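Local coordinates for protein terminal uridylyltransferase 1 (Trypanosoma brucei, PDB 5HZD) that adds uridines from UTP to the 3' ends of guide RNAs, ribosomal RNAs and some mRNAs and takes part in mitochondrial RNA editing, at residues 332-335 against 336-340; 342-345 against 346-350. One frame throughout, in Å; residues are numbered along the deposited sequence.

Contact 1 (332-335 against 336-340); sequences GYFT and SYAIN
Thr335 turns an extended chain into helix 336-349: its own backbone is still extended, Ser336 onward is helical, and Ile339 N closes the first full turn onto Thr335 O at 3.2 Å. The threonine is the N-cap. Its OG1 accepts from Ala338 N at 3.1 Å, with an N-H...O angle of 158°, so one residue binds two successive amides, one by side chain and one by carbonyl. A chi1 of 57° sets OG1 between the backbone N and the carbonyl carbon, where it overhangs the first turn and also lies beside Tyr337 CB. Threonine suits the place because its short hydroxyl reaches an amide that has no earlier helical carbonyl to bind.

Beside the cap lies an apolar contact. Phe334 CD1 touches the methyl CB of Ala338 at 3.8 Å, and Phe334 CB meets Ile339 CD1 at 4.0 Å, the two longer side chains crossing at about a right angle. Alanine's small methyl lets the phenyl ring come close to the helix, and the Phe334 side chain also touches Ile465, in what is inferred to be the nucleotide recognition motif.

Ser336 OG is hydrogen-bonded to Asn327. The cap satisfies a helix-start amide and probably helps to hold the turn from which Ser336 and Tyr337, both UTP-binding residues, face the nucleotide site.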
ATOM      1  N   GLY A 332       9.151 -15.345   0.011  1.00 22.40           N
ATOM      2  CA  GLY A 332       9.305 -15.585  -1.420  1.00 21.47           C
ATOM      3  C   GLY A 332       7.999 -15.751  -2.182  1.00 22.65           C
ATOM      4  O   GLY A 332       7.996 -16.027  -3.398  1.00 21.97           O
ATOM      5  N   TYR A 333       6.875 -15.608  -1.484  1.00 17.88           N
ATOM      6  CA  TYR A 333       5.604 -15.709  -2.195  1.00 16.58           C
ATOM      7  C   TYR A 333       5.274 -14.339  -2.776  1.00 20.32           C
ATOM      8  O   TYR A 333       6.166 -13.468  -2.891  1.00 22.95           O
ATOM      9  CB  TYR A 333       4.493 -16.253  -1.304  1.00 16.86           C
ATOM     10  CG  TYR A 333       4.691 -17.707  -0.915  1.00 17.96           C
ATOM     11  CD1 TYR A 333       4.194 -18.731  -1.710  1.00 19.94           C
ATOM     12  CD2 TYR A 333       5.380 -18.039   0.245  1.00 18.81           C
ATOM     13  CE1 TYR A 333       4.371 -20.060  -1.363  1.00 24.38           C
ATOM     14  CE2 TYR A 333       5.571 -19.367   0.605  1.00 22.27           C
ATOM     15  CZ  TYR A 333       5.056 -20.370  -0.208  1.00 23.09           C
ATOM     16  OH  TYR A 333       5.246 -21.698   0.143  1.00 29.13           O
ATOM     17  N   PHE A 334       4.013 -14.117  -3.141  1.00 14.48           N
ATOM     18  CA  PHE A 334       3.663 -12.864  -3.815  1.00 11.91           C
ATOM     19  C   PHE A 334       3.502 -11.698  -2.844  1.00 15.46           C
ATOM     20  O   PHE A 334       3.296 -11.866  -1.644  1.00 17.95           O
ATOM     21  CB  PHE A 334       2.341 -13.036  -4.554  1.00 13.38           C
ATOM     22  CG  PHE A 334       2.422 -13.933  -5.744  1.00 16.19           C
ATOM     23  CD1 PHE A 334       3.318 -13.683  -6.773  1.00 14.98           C
ATOM     24  CD2 PHE A 334       1.561 -15.017  -5.857  1.00 17.89           C
ATOM     25  CE1 PHE A 334       3.383 -14.514  -7.889  1.00 15.32           C
ATOM     26  CE2 PHE A 334       1.611 -15.834  -6.975  1.00 16.51           C
ATOM     27  CZ  PHE A 334       2.515 -15.592  -7.988  1.00 16.63           C
ATOM     28  N   THR A 335       3.601 -10.498  -3.391  1.00 15.09           N
ATOM     29  CA  THR A 335       3.276  -9.291  -2.659  1.00 15.76           C
ATOM     30  C   THR A 335       1.809  -8.928  -2.865  1.00 16.96           C
ATOM     31  O   THR A 335       1.119  -9.464  -3.755  1.00 14.35           O
ATOM     32  CB  THR A 335       4.090  -8.123  -3.218  1.00 14.11           C
ATOM     33  OG1 THR A 335       3.829  -7.995  -4.627  1.00 14.53           O
ATOM     34  CG2 THR A 335       5.571  -8.347  -3.008  1.00 17.42           C
ATOM     35  N   SER A 336       1.323  -7.968  -2.096  1.00 13.46           N
ATOM     36  CA  SER A 336      -0.037  -7.491  -2.314  1.00 13.41           C
ATOM     37  C   SER A 336      -0.198  -6.883  -3.699  1.00 13.89           C
ATOM     38  O   SER A 336      -1.253  -7.033  -4.347  1.00 13.61           O
ATOM     39  CB  SER A 336      -0.437  -6.483  -1.238  1.00 15.47           C
ATOM     40  OG  SER A 336      -0.514  -7.158   0.024  1.00 18.09           O
ATOM     41  N   TYR A 337       0.834  -6.216  -4.192  1.00 14.94           N
ATOM     42  CA  TYR A 337       0.788  -5.668  -5.538  1.00 14.69           C
ATOM     43  C   TYR A 337       0.587  -6.792  -6.557  1.00 13.79           C
ATOM     44  O   TYR A 337      -0.233  -6.642  -7.466  1.00 12.54           O
ATOM     45  CB  TYR A 337       2.101  -4.925  -5.828  1.00 16.15           C
ATOM     46  CG  TYR A 337       2.183  -4.141  -7.127  1.00 17.30           C
ATOM     47  CD1 TYR A 337       1.187  -3.259  -7.507  1.00 16.79           C
ATOM     48  CD2 TYR A 337       3.330  -4.207  -7.916  1.00 18.10           C
ATOM     49  CE1 TYR A 337       1.301  -2.495  -8.687  1.00 18.00           C
ATOM     50  CE2 TYR A 337       3.461  -3.440  -9.089  1.00 20.20           C
ATOM     51  CZ  TYR A 337       2.444  -2.594  -9.464  1.00 21.31           C
ATOM     52  OH  TYR A 337       2.581  -1.840 -10.630  1.00 21.93           O
ATOM     53  N   ALA A 338       1.307  -7.898  -6.406  1.00 12.22           N
ATOM     54  CA  ALA A 338       1.165  -9.023  -7.348  1.00 12.11           C
ATOM     55  C   ALA A 338      -0.275  -9.565  -7.361  1.00 11.23           C
ATOM     56  O   ALA A 338      -0.823  -9.924  -8.435  1.00 10.86           O
ATOM     57  CB  ALA A 338       2.130 -10.128  -7.001  1.00 11.78           C
ATOM     58  N   ILE A 339      -0.889  -9.649  -6.181  1.00 10.91           N
ATOM     59  CA  ILE A 339      -2.269 -10.146  -6.097  1.00 10.55           C
ATOM     60  C   ILE A 339      -3.211  -9.177  -6.815  1.00 10.67           C
ATOM     61  O   ILE A 339      -4.105  -9.607  -7.538  1.00 12.07           O
ATOM     62  CB  ILE A 339      -2.722 -10.361  -4.637  1.00 11.45           C
ATOM     63  CG1 ILE A 339      -1.790 -11.347  -3.907  1.00 13.39           C
ATOM     64  CG2 ILE A 339      -4.174 -10.944  -4.582  1.00 10.79           C
ATOM     65  CD1 ILE A 339      -1.621 -12.711  -4.602  1.00 16.12           C
ATOM     66  N   ASN A 340      -3.017  -7.863  -6.642  1.00 11.49           N
ATOM     67  CA  ASN A 340      -3.857  -6.910  -7.372  1.00 11.66           C
ATOM     68  C   ASN A 340      -3.677  -7.059  -8.885  1.00 10.46           C
ATOM     69  O   ASN A 340      -4.645  -6.944  -9.657  1.00 10.57           O
ATOM     70  CB  ASN A 340      -3.532  -5.471  -6.960  1.00 11.42           C
ATOM     71  CG  ASN A 340      -4.270  -5.034  -5.726  1.00 16.51           C
ATOM     72  OD1 ASN A 340      -5.437  -5.353  -5.543  1.00 16.59           O
ATOM     73  ND2 ASN A 340      -3.587  -4.286  -4.864  1.00 17.38           N
TER

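Contact 2 (342-345 against 346-350)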
ATOM      1  N   MET A 342      -2.922  -9.883 -10.441  1.00 11.13           N
ATOM      2  CA  MET A 342      -3.686 -11.067 -10.798  1.00 11.01           C
ATOM      3  C   MET A 342      -5.166 -10.722 -10.978  1.00 11.03           C
ATOM      4  O   MET A 342      -5.791 -11.162 -11.930  1.00 11.22           O
ATOM      5  CB  MET A 342      -3.577 -12.161  -9.730  1.00 12.63           C
ATOM      6  CG  MET A 342      -2.202 -12.790  -9.649  1.00 11.87           C
ATOM      7  SD  MET A 342      -2.203 -14.172  -8.493  1.00 15.10           S
ATOM      8  CE  MET A 342      -3.338 -15.315  -9.271  1.00 15.46           C
ATOM      9  N   TRP A 343      -5.736  -9.966 -10.051  1.00 10.88           N
ATOM     10  CA  TRP A 343      -7.151  -9.641 -10.122  1.00 10.95           C
ATOM     11  C   TRP A 343      -7.434  -8.772 -11.329  1.00 11.79           C
ATOM     12  O   TRP A 343      -8.366  -9.032 -12.094  1.00 11.25           O
ATOM     13  CB  TRP A 343      -7.496  -8.921  -8.807  1.00 11.31           C
ATOM     14  CG  TRP A 343      -8.843  -8.248  -8.705  1.00 10.88           C
ATOM     15  CD1 TRP A 343      -9.059  -6.928  -8.420  1.00 10.82           C
ATOM     16  CD2 TRP A 343     -10.149  -8.867  -8.730  1.00 11.09           C
ATOM     17  NE1 TRP A 343     -10.421  -6.681  -8.315  1.00 11.02           N
ATOM     18  CE2 TRP A 343     -11.099  -7.856  -8.488  1.00 13.53           C
ATOM     19  CE3 TRP A 343     -10.598 -10.170  -8.964  1.00 11.70           C
ATOM     20  CZ2 TRP A 343     -12.465  -8.101  -8.451  1.00 11.90           C
ATOM     21  CZ3 TRP A 343     -11.977 -10.413  -8.918  1.00 13.83           C
ATOM     22  CH2 TRP A 343     -12.890  -9.377  -8.691  1.00 11.58           C
ATOM     23  N   ILE A 344      -6.628  -7.746 -11.537  1.00 10.95           N
ATOM     24  CA  ILE A 344      -6.891  -6.837 -12.662  1.00 11.11           C
ATOM     25  C   ILE A 344      -6.703  -7.543 -14.011  1.00 11.36           C
ATOM     26  O   ILE A 344      -7.485  -7.323 -14.941  1.00 11.59           O
ATOM     27  CB  ILE A 344      -5.977  -5.649 -12.587  1.00 11.02           C
ATOM     28  CG1 ILE A 344      -6.416  -4.807 -11.390  1.00 10.94           C
ATOM     29  CG2 ILE A 344      -6.088  -4.816 -13.851  1.00 11.58           C
ATOM     30  CD1 ILE A 344      -5.369  -3.756 -10.983  1.00 11.66           C
ATOM     31  N   TYR A 345      -5.677  -8.392 -14.116  1.00 11.35           N
ATOM     32  CA  TYR A 345      -5.457  -9.119 -15.377  1.00 11.63           C
ATOM     33  C   TYR A 345      -6.674  -9.966 -15.703  1.00 12.61           C
ATOM     34  O   TYR A 345      -7.133  -9.993 -16.850  1.00 12.09           O
ATOM     35  CB  TYR A 345      -4.206 -10.002 -15.285  1.00 11.64           C
ATOM     36  CG  TYR A 345      -3.984 -10.880 -16.483  1.00 12.25           C
ATOM     37  CD1 TYR A 345      -3.428 -10.367 -17.646  1.00 12.92           C
ATOM     38  CD2 TYR A 345      -4.337 -12.235 -16.433  1.00 12.95           C
ATOM     39  CE1 TYR A 345      -3.216 -11.204 -18.783  1.00 12.61           C
ATOM     40  CE2 TYR A 345      -4.121 -13.063 -17.531  1.00 12.43           C
ATOM     41  CZ  TYR A 345      -3.574 -12.537 -18.688  1.00 13.46           C
ATOM     42  OH  TYR A 345      -3.382 -13.343 -19.788  1.00 14.45           O
ATOM     43  N   TYR A 346      -7.204 -10.646 -14.694  1.00 11.69           N
ATOM     44  CA  TYR A 346      -8.456 -11.397 -14.866  1.00 11.88           C
ATOM     45  C   TYR A 346      -9.600 -10.482 -15.328  1.00 12.01           C
ATOM     46  O   TYR A 346     -10.340 -10.815 -16.273  1.00 13.56           O
ATOM     47  CB  TYR A 346      -8.795 -12.121 -13.564  1.00 11.76           C
ATOM     48  CG  TYR A 346     -10.253 -12.485 -13.411  1.00 11.93           C
ATOM     49  CD1 TYR A 346     -10.813 -13.533 -14.136  1.00 12.23           C
ATOM     50  CD2 TYR A 346     -11.050 -11.784 -12.530  1.00 12.06           C
ATOM     51  CE1 TYR A 346     -12.144 -13.891 -13.960  1.00 13.25           C
ATOM     52  CE2 TYR A 346     -12.382 -12.108 -12.355  1.00 13.94           C
ATOM     53  CZ  TYR A 346     -12.926 -13.147 -13.091  1.00 13.93           C
ATOM     54  OH  TYR A 346     -14.254 -13.489 -12.894  1.00 17.18           O
ATOM     55  N   LEU A 347      -9.779  -9.336 -14.673  1.00 11.84           N
ATOM     56  CA  LEU A 347     -10.834  -8.415 -15.073  1.00 12.02           C
ATOM     57  C   LEU A 347     -10.677  -7.972 -16.515  1.00 12.29           C
ATOM     58  O   LEU A 347     -11.683  -7.842 -17.228  1.00 14.36           O
ATOM     59  CB  LEU A 347     -10.872  -7.166 -14.155  1.00 11.83           C
ATOM     60  CG  LEU A 347     -11.187  -7.445 -12.677  1.00 13.78           C
ATOM     61  CD1 LEU A 347     -11.135  -6.128 -11.877  1.00 17.07           C
ATOM     62  CD2 LEU A 347     -12.563  -8.155 -12.520  1.00 13.59           C
ATOM     63  N   VAL A 348      -9.444  -7.708 -16.955  1.00 12.24           N
ATOM     64  CA  VAL A 348      -9.242  -7.249 -18.318  1.00 12.56           C
ATOM     65  C   VAL A 348      -9.530  -8.381 -19.279  1.00 15.04           C
ATOM     66  O   VAL A 348     -10.240  -8.195 -20.273  1.00 16.36           O
ATOM     67  CB  VAL A 348      -7.796  -6.778 -18.525  1.00 14.05           C
ATOM     68  CG1 VAL A 348      -7.507  -6.587 -20.042  1.00 17.44           C
ATOM     69  CG2 VAL A 348      -7.524  -5.504 -17.743  1.00 13.66           C
ATOM     70  N   GLN A 349      -9.008  -9.576 -18.986  1.00 16.44           N
ATOM     71  CA  GLN A 349      -9.105 -10.684 -19.953  1.00 18.59           C
ATOM     72  C   GLN A 349     -10.541 -11.122 -20.125  1.00 20.07           C
ATOM     73  O   GLN A 349     -10.940 -11.565 -21.212  1.00 20.77           O
ATOM     74  CB  GLN A 349      -8.205 -11.863 -19.561  1.00 15.93           C
ATOM     75  CG  GLN A 349      -6.745 -11.548 -19.660  1.00 18.69           C
ATOM     76  CD  GLN A 349      -6.332 -11.125 -21.047  1.00 24.09           C
ATOM     77  OE1 GLN A 349      -6.701 -11.768 -22.030  1.00 24.67           O
ATOM     78  NE2 GLN A 349      -5.554 -10.043 -21.145  1.00 21.91           N
ATOM     79  N   LYS A 350     -11.327 -10.964 -19.069  1.00 15.76           N
ATOM     80  CA  LYS A 350     -12.741 -11.342 -19.087  1.00 17.79           C
ATOM     81  C   LYS A 350     -13.675 -10.206 -19.488  1.00 20.02           C
ATOM     82  O   LYS A 350     -14.888 -10.399 -19.580  1.00 27.17           O
ATOM     83  CB  LYS A 350     -13.156 -11.932 -17.732  1.00 21.32           C
ATOM     84  CG  LYS A 350     -12.538 -13.306 -17.441  1.00 21.06           C
ATOM     85  CD  LYS A 350     -13.002 -14.351 -18.462  1.00 30.03           C
ATOM     86  CE  LYS A 350     -12.567 -15.759 -18.081  1.00 35.45           C
ATOM     87  NZ  LYS A 350     -13.024 -16.724 -19.137  1.00 35.25           N
TER
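Gln349 and Tyr345, one helical turn apart, meet through aliphatic carbon and aromatic face: Gln349 CG sits 3.6 Å from the centroid of the Tyr345 ring, 18° off its normal, in a CH-pi contact. The glutamine chain bends at chi2, which brings its amide above the ring plane, past the rim on the CE1 and CZ side; the two planes are 26° apart, and NE2 comes to 3.5 Å from Tyr345 CE1. Glutamine suits this place by joining a methylene that can lie on a ring to an amide that hydrogen-bonds beyond it, here to the carbonyl of Pro422.

A second CH-pi contact is made by Trp343. Leu347 CD1 stands over one face of the indole, 3.9 Å from the centroid of its five-membered ring, while CD2 lies near the outer carbons of the six-membered ring. The forked leucine thereby spreads over the bicycle. Further along the indole, Trp343 CZ3 approaches Tyr346 CE2 at 3.9 Å, the ring planes inclined by 32°. Such i to i+4 and i to i+3 pairing marks the last turns of helix 336-349, away from the UTP-binding residues at its start.

Behind these side chains, Tyr346, Leu347, Val348 and Gln349 each donate to the carbonyl four residues earlier; Val348 N to Ile344 O, at 2.8 Å, is the shortest. Further out, Trp343 NE1 bonds to the carbonyl of Ala310, which, with the packing on its face, helps to set the indole's rotation. Tyr346 packs on Phe402 of helix 385-409, and Val348 touches Tyr303 of helix 292-304.

One face of Trp343 and one of Tyr345 each receive an aliphatic carbon, while the indole N-H and the glutamine amide end on backbone carbonyls. Dispersion therefore supplies the close packing, and the outward hydrogen bonds tie the C-terminal turns to neighbouring segments.

How the contacts relate
From the N terminus, the chain leaves helix 310-324, passes through a loop and enters helix 336-349 at contact 1; contact 2 follows near that helix's other end. The two lie in series, neither nested nor crossing, with centres 15 Å apart. Each is a local closure with no residues between its segments, at the helix start in one and along the last turns in the other. Residues 332-340 join the UTP site to the inferred nucleotide recognition motif and helix 310-324, whereas residues 342-350 pack that same helix, helix 292-304 and helix 385-409 together. Helix 336-349 thus runs from the nucleotide-binding end to a position between neighbouring helices.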